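Long-range contacts in chitin oligosaccahride binding protein NagB1 (Paenibacillus sp. FPU-7, PDB 7EHP), which binds N,N'-diacetylchitobiose and N,N',N''-triacetylchitotriose as a solute-binding protein, probably delivering these chitin oligosaccharides to a membrane transporter: residues G274-Y282 / A344-A352; D135-L143 / F264-G272. All coordinates share one frame; numbering follows the deposited sequence.

Contact 1 of 2, residues G274-Y282 / A344-A352; sequences GDGMINGGY and ASELRQFPA
The F350 ring has one face laid against the backbone of N279, whose CA stands 3.7 Å above the centre of the F350 ring, while M277 CB meets its edge near the ring plane, 3.8 Å from F350 CD1. F350 chi1 of 54° sets CG between the backbone N and the carbonyl carbon, which swings the ring back over the neighbouring strand. The guanidinium of R348 carries M277 CG over one face, and the methionine, bent at chi3, brings CE to 3.5 Å from R348 NH1. Beneath these groups the two strands pair in parallel: I278 N donates to R348 O (2.9 Å) and F350 N to I278 O (3.1 Å). F350 O is gripped twice, from opposite faces of its carbonyl plane, by G280 N at 2.9 Å and by N279 ND2 at 3.0 Å; F350 O itself lies in the plane of the N279 amide. On the other side of the sheet, I278 CD1 packs on A344 CB. Strand 348-350 thus joins strand 277-288, which pairs in turn, antiparallel, with strand 109-125; helix 165-180 meets F350 through N173 and V177, and A352, just beyond, touches a bound N-acetylglucosamine.

Contact 2 of 2, residues D135-L143 / F264-G272; sequences DVPRRWEDL and FFSFPDVGG
V136 and F265 run antiparallel past one another, V136 CG1 lying over a face of the F265 ring in a CH-pi contact, 3.9 Å from the centroid and 27° off its normal. This packing begins a seam between the N-terminal end of helix 140-152 and the segment leaving strand 262-265, within a fold of the periplasmic-binding-protein type. P137, roughly perpendicular to F265, makes a second, off-centre CH-pi contact through CD. Farther along, W140 and F267 extend alongside each other, the indole bringing CZ3 to the edge of the F267 ring. L143 stands nearly perpendicular to both F267 and P268: with CG anti to the backbone N (chi1 -175°), its CD2 comes within 3.6 Å of F267 CZ and 3.8 Å of P268 CG. The backbones are tied where R139 occupies the N-cap position: D269 N donates to R138 O (3.0 Å) from above the carbonyl plane, and W140 N gives D269 O a weak, bent bond (2.8 Å, 117°). At the surface, D269 OD1 accepts from G276 N, while in one of two deposited R138 conformers D269 OD2 lies at the guanidinium edge, the planes nearly perpendicular, in a long, less certain salt bridge of 3.6 Å to R138 NH2.

The centres of the two contacts are 14 Å apart, on the same side of the chain's centre, and both reach one mixed sheet, in which strand 109-125 pairs antiparallel with strands 262-265 and 277-288. Those two strands are consecutive in the chain, and the contacts come in series: contact 2 closes at 264-272 before contact 1 opens at 274-282. Where they meet, probable hydrogen bonds run from V270 N to D275 OD1 and from G276 N to D269 OD1, tying together two parts of the loop that connects the strands. R178 of helix 165-180 bonds to backbone oxygens of both. Contact 2 lies farther out, its centre about 21 Å from the chain's centre against about 13 Å for contact 1, which includes A352 of the glycan pocket.

Contact 1 of 2, residues G274-Y282 / A344-A352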
loop_
_atom_site.group_PDB
_atom_site.type_symbol
_atom_site.label_atom_id
_atom_site.label_comp_id
_atom_site.label_asym_id
_atom_site.label_seq_id
_atom_site.Cartn_x
_atom_site.Cartn_y
_atom_site.Cartn_z
ATOM N N GLY A 274 2.155 13.351 -15.204
ATOM C CA GLY A 274 1.759 12.043 -14.704
ATOM C C GLY A 274 0.283 11.757 -14.893
ATOM O O GLY A 274 -0.270 10.854 -14.253
ATOM N N ASP A 275 -0.377 12.532 -15.755
ATOM C CA ASP A 275 -1.771 12.248 -16.056
ATOM C C ASP A 275 -1.882 10.864 -16.683
ATOM O O ASP A 275 -0.948 10.368 -17.322
ATOM C CB ASP A 275 -2.370 13.301 -16.993
ATOM C CG ASP A 275 -2.647 14.621 -16.292
ATOM O OD1 ASP A 275 -2.403 14.712 -15.075
ATOM O OD2 ASP A 275 -3.131 15.570 -16.944
ATOM N N GLY A 276 -3.037 10.234 -16.469
ATOM C CA GLY A 276 -3.338 8.951 -17.051
ATOM C C GLY A 276 -2.720 7.769 -16.348
ATOM O O GLY A 276 -2.917 6.635 -16.803
ATOM N N MET A 277 -1.978 7.983 -15.266
ATOM C CA MET A 277 -1.349 6.884 -14.549
ATOM C C MET A 277 -2.038 6.653 -13.212
ATOM O O MET A 277 -2.751 7.513 -12.690
ATOM C CB MET A 277 0.142 7.141 -14.329
ATOM C CG MET A 277 0.826 7.842 -15.477
ATOM S SD MET A 277 2.567 8.054 -15.116
ATOM C CE MET A 277 3.111 6.364 -15.105
ATOM N N ILE A 278 -1.818 5.469 -12.660
ATOM C CA ILE A 278 -2.375 5.111 -11.365
ATOM C C ILE A 278 -1.271 4.477 -10.539
ATOM O O ILE A 278 -0.384 3.800 -11.067
ATOM C CB ILE A 278 -3.607 4.172 -11.495
ATOM C CG1 ILE A 278 -4.350 4.060 -10.157
ATOM C CG2 ILE A 278 -3.205 2.795 -12.034
ATOM C CD1 ILE A 278 -5.762 3.435 -10.273
ATOM N N ASN A 279 -1.312 4.737 -9.237
ATOM C CA ASN A 279 -0.395 4.123 -8.284
ATOM C C ASN A 279 -0.787 2.656 -8.072
ATOM O O ASN A 279 -1.914 2.355 -7.662
ATOM C CB ASN A 279 -0.435 4.919 -6.975
ATOM C CG ASN A 279 0.533 4.405 -5.918
ATOM O OD1 ASN A 279 0.331 4.633 -4.720
ATOM N ND2 ASN A 279 1.588 3.734 -6.347
ATOM N N GLY A 280 0.131 1.745 -8.361
ATOM C CA GLY A 280 -0.166 0.335 -8.202
ATOM C C GLY A 280 1.060 -0.511 -8.446
ATOM O O GLY A 280 2.035 -0.062 -9.057
ATOM N N GLY A 281 1.003 -1.747 -7.955
ATOM C CA GLY A 281 2.093 -2.671 -8.190
ATOM C C GLY A 281 1.968 -3.906 -7.318
ATOM O O GLY A 281 0.931 -4.156 -6.702
ATOM N N TYR A 282 3.064 -4.647 -7.253
ATOM C CA TYR A 282 3.126 -5.959 -6.600
ATOM C C TYR A 282 4.153 -5.872 -5.476
ATOM O O TYR A 282 5.249 -6.429 -5.579
ATOM C CB TYR A 282 3.502 -7.052 -7.611
ATOM C CG TYR A 282 2.586 -7.161 -8.807
ATOM C CD1 TYR A 282 2.649 -6.245 -9.853
ATOM C CD2 TYR A 282 1.663 -8.192 -8.899
ATOM C CE1 TYR A 282 1.800 -6.349 -10.951
ATOM C CE2 TYR A 282 0.821 -8.309 -9.992
ATOM C CZ TYR A 282 0.893 -7.388 -11.013
ATOM O OH TYR A 282 0.035 -7.513 -12.084
ATOM N N ALA A 344 -9.795 0.418 -13.398
ATOM C CA ALA A 344 -8.866 1.529 -13.218
ATOM C C ALA A 344 -7.408 1.090 -13.255
ATOM O O ALA A 344 -6.534 1.934 -13.457
ATOM C CB ALA A 344 -9.147 2.261 -11.901
ATOM N N SER A 345 -7.125 -0.200 -13.068
ATOM C CA SER A 345 -5.751 -0.683 -13.098
ATOM C C SER A 345 -5.234 -0.885 -14.509
ATOM O O SER A 345 -4.052 -1.193 -14.682
ATOM C CB SER A 345 -5.619 -2.002 -12.342
ATOM O OG SER A 345 -5.867 -3.087 -13.212
ATOM N N GLU A 346 -6.091 -0.745 -15.518
ATOM C CA GLU A 346 -5.635 -0.884 -16.892
ATOM C C GLU A 346 -4.720 0.265 -17.295
ATOM O O GLU A 346 -4.006 0.149 -18.297
ATOM C CB GLU A 346 -6.849 -0.977 -17.819
ATOM C CG GLU A 346 -7.773 -2.132 -17.460
ATOM C CD GLU A 346 -8.653 -2.583 -18.603
ATOM O OE1 GLU A 346 -9.074 -1.719 -19.405
ATOM O OE2 GLU A 346 -8.917 -3.804 -18.698
ATOM N N LEU A 347 -4.714 1.358 -16.526
ATOM C CA LEU A 347 -3.876 2.514 -16.818
ATOM C C LEU A 347 -2.403 2.199 -16.579
ATOM O O LEU A 347 -2.041 1.213 -15.934
ATOM C CB LEU A 347 -4.281 3.718 -15.962
ATOM C CG LEU A 347 -5.773 3.916 -15.704
ATOM C CD1 LEU A 347 -6.024 5.104 -14.770
ATOM C CD2 LEU A 347 -6.527 4.079 -17.022
ATOM N N ARG A 348 -1.549 3.060 -17.121
ATOM C CA ARG A 348 -0.122 2.973 -16.852
ATOM C C ARG A 348 0.130 3.124 -15.357
ATOM O O ARG A 348 -0.561 3.878 -14.668
ATOM C CB ARG A 348 0.615 4.054 -17.637
ATOM C CG ARG A 348 1.002 3.644 -19.053
ATOM C CD ARG A 348 1.868 4.714 -19.656
ATOM N NE ARG A 348 1.131 5.969 -19.650
ATOM C CZ ARG A 348 1.590 7.095 -19.118
ATOM N NH1 ARG A 348 2.795 7.108 -18.549
ATOM N NH2 ARG A 348 0.844 8.198 -19.145
ATOM N N GLN A 349 1.112 2.392 -14.844
ATOM C CA GLN A 349 1.246 2.241 -13.401
ATOM C C GLN A 349 2.593 2.728 -12.905
ATOM O O GLN A 349 3.601 2.637 -13.606
ATOM C CB GLN A 349 1.052 0.788 -12.986
ATOM C CG GLN A 349 -0.074 0.164 -13.740
ATOM C CD GLN A 349 -0.820 -0.815 -12.915
ATOM O OE1 GLN A 349 -0.289 -1.366 -11.949
ATOM N NE2 GLN A 349 -2.094 -0.996 -13.235
ATOM N N PHE A 350 2.593 3.236 -11.676
ATOM C CA PHE A 350 3.834 3.532 -10.988
ATOM C C PHE A 350 3.795 2.926 -9.593
ATOM O O PHE A 350 2.719 2.801 -8.995
ATOM C CB PHE A 350 4.103 5.053 -10.919
ATOM C CG PHE A 350 2.989 5.874 -10.319
ATOM C CD1 PHE A 350 1.911 6.296 -11.095
ATOM C CD2 PHE A 350 3.060 6.307 -9.003
ATOM C CE1 PHE A 350 0.897 7.084 -10.555
ATOM C CE2 PHE A 350 2.052 7.095 -8.462
ATOM C CZ PHE A 350 0.968 7.481 -9.235
ATOM N N PRO A 351 4.938 2.511 -9.063
ATOM C CA PRO A 351 4.955 1.920 -7.722
ATOM C C PRO A 351 4.868 2.996 -6.649
ATOM O O PRO A 351 5.028 4.188 -6.907
ATOM C CB PRO A 351 6.301 1.179 -7.671
ATOM C CG PRO A 351 7.171 1.909 -8.637
ATOM C CD PRO A 351 6.243 2.397 -9.736
ATOM N N ALA A 352 4.586 2.557 -5.425
ATOM C CA ALA A 352 4.592 3.492 -4.306
ATOM C C ALA A 352 5.993 4.052 -4.124
ATOM O O ALA A 352 6.986 3.342 -4.309
ATOM C CB ALA A 352 4.134 2.782 -3.028
HETATM O O HOH W 1 -2.414 5.139 -18.682
#

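Contact 2 of 2, residues D135-L143 / F264-G272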
loop_
_atom_site.group_PDB
_atom_site.type_symbol
_atom_site.label_atom_id
_atom_site.label_comp_id
_atom_site.label_asym_id
_atom_site.label_seq_id
_atom_site.Cartn_x
_atom_site.Cartn_y
_atom_site.Cartn_z
ATOM N N ASP A 135 -21.103 13.975 -11.288
ATOM C CA ASP A 135 -20.506 12.803 -11.906
ATOM C C ASP A 135 -19.141 12.535 -11.290
ATOM O O ASP A 135 -18.629 13.313 -10.481
ATOM C CB ASP A 135 -20.337 12.988 -13.417
ATOM C CG ASP A 135 -21.628 13.312 -14.127
ATOM O OD1 ASP A 135 -22.712 12.972 -13.607
ATOM O OD2 ASP A 135 -21.545 13.898 -15.228
ATOM N N VAL A 136 -18.527 11.433 -11.717
ATOM C CA VAL A 136 -17.155 11.127 -11.299
ATOM C C VAL A 136 -16.221 12.200 -11.839
ATOM O O VAL A 136 -16.269 12.506 -13.048
ATOM C CB VAL A 136 -16.743 9.724 -11.791
ATOM C CG1 VAL A 136 -15.227 9.537 -11.736
ATOM C CG2 VAL A 136 -17.446 8.671 -10.952
ATOM N N PRO A 137 -15.359 12.803 -11.013
ATOM C CA PRO A 137 -14.510 13.901 -11.497
ATOM C C PRO A 137 -13.299 13.342 -12.221
ATOM O O PRO A 137 -12.556 12.519 -11.682
ATOM C CB PRO A 137 -14.109 14.628 -10.207
ATOM C CG PRO A 137 -14.014 13.468 -9.201
ATOM C CD PRO A 137 -15.216 12.605 -9.553
ATOM N N ARG A 138 -13.095 13.790 -13.456
ATOM C CA ARG A 138 -11.977 13.294 -14.247
ATOM C C ARG A 138 -10.803 14.257 -14.314
ATOM O O ARG A 138 -9.711 13.847 -14.713
ATOM C CB ARG A 138 -12.427 12.942 -15.668
ATOM C CG ARG A 138 -12.793 11.467 -15.817
ATOM C CD ARG A 138 -11.856 10.543 -14.995
ATOM N NE ARG A 138 -10.732 10.001 -15.765
ATOM C CZ ARG A 138 -9.554 10.601 -15.930
ATOM N NH1 ARG A 138 -9.307 11.762 -15.357
ATOM N NH2 ARG A 138 -8.611 10.024 -16.662
ATOM N N ARG A 139 -10.973 15.508 -13.908
ATOM C CA ARG A 139 -9.853 16.439 -13.904
ATOM C C ARG A 139 -9.945 17.280 -12.639
ATOM O O ARG A 139 -10.935 17.214 -11.912
ATOM C CB ARG A 139 -9.847 17.302 -15.167
ATOM C CG ARG A 139 -9.531 16.518 -16.424
ATOM C CD ARG A 139 -9.091 17.434 -17.549
ATOM N NE ARG A 139 -10.131 18.406 -17.860
ATOM C CZ ARG A 139 -9.909 19.608 -18.385
ATOM N NH1 ARG A 139 -8.682 20.006 -18.692
ATOM N NH2 ARG A 139 -10.928 20.414 -18.608
ATOM N N TRP A 140 -8.903 18.085 -12.384
ATOM C CA TRP A 140 -8.812 18.826 -11.124
ATOM C C TRP A 140 -10.022 19.725 -10.906
ATOM O O TRP A 140 -10.612 19.739 -9.816
ATOM C CB TRP A 140 -7.522 19.652 -11.080
ATOM C CG TRP A 140 -7.332 20.389 -9.777
ATOM C CD1 TRP A 140 -7.634 21.704 -9.518
ATOM C CD2 TRP A 140 -6.814 19.852 -8.558
ATOM N NE1 TRP A 140 -7.335 22.009 -8.218
ATOM C CE2 TRP A 140 -6.823 20.892 -7.607
ATOM C CE3 TRP A 140 -6.337 18.591 -8.178
ATOM C CZ2 TRP A 140 -6.370 20.713 -6.304
ATOM C CZ3 TRP A 140 -5.888 18.412 -6.883
ATOM C CH2 TRP A 140 -5.901 19.473 -5.961
ATOM N N GLU A 141 -10.416 20.486 -11.933
ATOM C CA GLU A 141 -11.493 21.443 -11.720
ATOM C C GLU A 141 -12.818 20.742 -11.442
ATOM O O GLU A 141 -13.663 21.291 -10.723
ATOM C CB GLU A 141 -11.605 22.392 -12.920
ATOM C CG GLU A 141 -10.466 23.406 -12.996
ATOM C CD GLU A 141 -10.294 24.230 -11.714
ATOM O OE1 GLU A 141 -11.312 24.739 -11.189
ATOM O OE2 GLU A 141 -9.137 24.365 -11.228
ATOM N N ASP A 142 -13.012 19.531 -11.977
ATOM C CA ASP A 142 -14.167 18.730 -11.575
ATOM C C ASP A 142 -14.079 18.376 -10.095
ATOM O O ASP A 142 -15.064 18.486 -9.357
ATOM C CB ASP A 142 -14.260 17.437 -12.399
ATOM C CG ASP A 142 -14.201 17.663 -13.907
ATOM O OD1 ASP A 142 -14.981 18.491 -14.414
ATOM O OD2 ASP A 142 -13.402 16.965 -14.588
ATOM N N LEU A 143 -12.898 17.934 -9.651
ATOM C CA LEU A 143 -12.724 17.532 -8.254
ATOM C C LEU A 143 -13.074 18.668 -7.303
ATOM O O LEU A 143 -13.755 18.455 -6.289
ATOM C CB LEU A 143 -11.285 17.069 -8.025
ATOM C CG LEU A 143 -10.902 16.486 -6.660
ATOM C CD1 LEU A 143 -11.908 15.443 -6.186
ATOM C CD2 LEU A 143 -9.493 15.891 -6.723
ATOM N N PHE A 264 -15.103 3.387 -7.046
ATOM C CA PHE A 264 -13.671 3.663 -7.048
ATOM C C PHE A 264 -13.326 4.290 -8.387
ATOM O O PHE A 264 -13.785 3.804 -9.424
ATOM C CB PHE A 264 -12.870 2.369 -6.828
ATOM C CG PHE A 264 -11.370 2.542 -6.868
ATOM C CD1 PHE A 264 -10.684 2.564 -8.072
ATOM C CD2 PHE A 264 -10.643 2.638 -5.691
ATOM C CE1 PHE A 264 -9.307 2.720 -8.100
ATOM C CE2 PHE A 264 -9.273 2.806 -5.707
ATOM C CZ PHE A 264 -8.595 2.834 -6.912
ATOM N N PHE A 265 -12.524 5.357 -8.376
ATOM C CA PHE A 265 -12.000 5.896 -9.625
ATOM C C PHE A 265 -10.555 6.344 -9.442
ATOM O O PHE A 265 -10.121 6.687 -8.341
ATOM C CB PHE A 265 -12.868 7.051 -10.171
ATOM C CG PHE A 265 -13.079 8.189 -9.205
ATOM C CD1 PHE A 265 -12.155 9.213 -9.100
ATOM C CD2 PHE A 265 -14.218 8.246 -8.424
ATOM C CE1 PHE A 265 -12.350 10.266 -8.210
ATOM C CE2 PHE A 265 -14.421 9.291 -7.534
ATOM C CZ PHE A 265 -13.486 10.304 -7.431
ATOM N N SER A 266 -9.811 6.336 -10.545
ATOM C CA SER A 266 -8.460 6.880 -10.537
ATOM C C SER A 266 -8.504 8.380 -10.255
ATOM O O SER A 266 -9.469 9.073 -10.598
ATOM C CB SER A 266 -7.775 6.601 -11.872
ATOM O OG SER A 266 -6.491 7.196 -11.920
ATOM N N PHE A 267 -7.458 8.877 -9.599
ATOM C CA PHE A 267 -7.424 10.274 -9.183
ATOM C C PHE A 267 -7.523 11.188 -10.400
ATOM O O PHE A 267 -6.889 10.919 -11.422
ATOM C CB PHE A 267 -6.133 10.574 -8.418
ATOM C CG PHE A 267 -6.150 11.881 -7.721
ATOM C CD1 PHE A 267 -6.748 12.010 -6.477
ATOM C CD2 PHE A 267 -5.612 13.010 -8.337
ATOM C CE1 PHE A 267 -6.780 13.249 -5.831
ATOM C CE2 PHE A 267 -5.640 14.245 -7.716
ATOM C CZ PHE A 267 -6.232 14.375 -6.465
ATOM N N PRO A 268 -8.288 12.281 -10.320
ATOM C CA PRO A 268 -8.409 13.189 -11.469
ATOM C C PRO A 268 -7.068 13.616 -12.058
ATOM O O PRO A 268 -6.053 13.722 -11.360
ATOM C CB PRO A 268 -9.167 14.387 -10.884
ATOM C CG PRO A 268 -10.003 13.783 -9.804
ATOM C CD PRO A 268 -9.131 12.719 -9.190
ATOM N N ASP A 269 -7.071 13.843 -13.371
ATOM C CA ASP A 269 -5.909 14.411 -14.026
ATOM C C ASP A 269 -5.773 15.886 -13.657
ATOM O O ASP A 269 -6.739 16.535 -13.259
ATOM C CB ASP A 269 -6.032 14.247 -15.535
ATOM C CG ASP A 269 -5.726 12.835 -15.985
ATOM O OD1 ASP A 269 -5.151 12.070 -15.175
ATOM O OD2 ASP A 269 -6.057 12.497 -17.144
ATOM N N VAL A 270 -4.548 16.409 -13.775
ATOM C CA VAL A 270 -4.256 17.794 -13.417
ATOM C C VAL A 270 -3.541 18.565 -14.521
ATOM O O VAL A 270 -3.215 19.738 -14.327
ATOM C CB VAL A 270 -3.445 17.888 -12.106
ATOM C CG1 VAL A 270 -4.090 17.051 -10.996
ATOM C CG2 VAL A 270 -2.008 17.496 -12.347
ATOM N N GLY A 271 -3.305 17.968 -15.684
ATOM C CA GLY A 271 -2.583 18.680 -16.714
ATOM C C GLY A 271 -1.114 18.754 -16.366
ATOM O O GLY A 271 -0.519 19.839 -16.315
ATOM N N GLY A 272 -0.536 17.588 -16.087
ATOM C CA GLY A 272 0.857 17.465 -15.719
ATOM C C GLY A 272 1.402 16.171 -16.281
ATOM O O GLY A 272 0.683 15.400 -16.921
#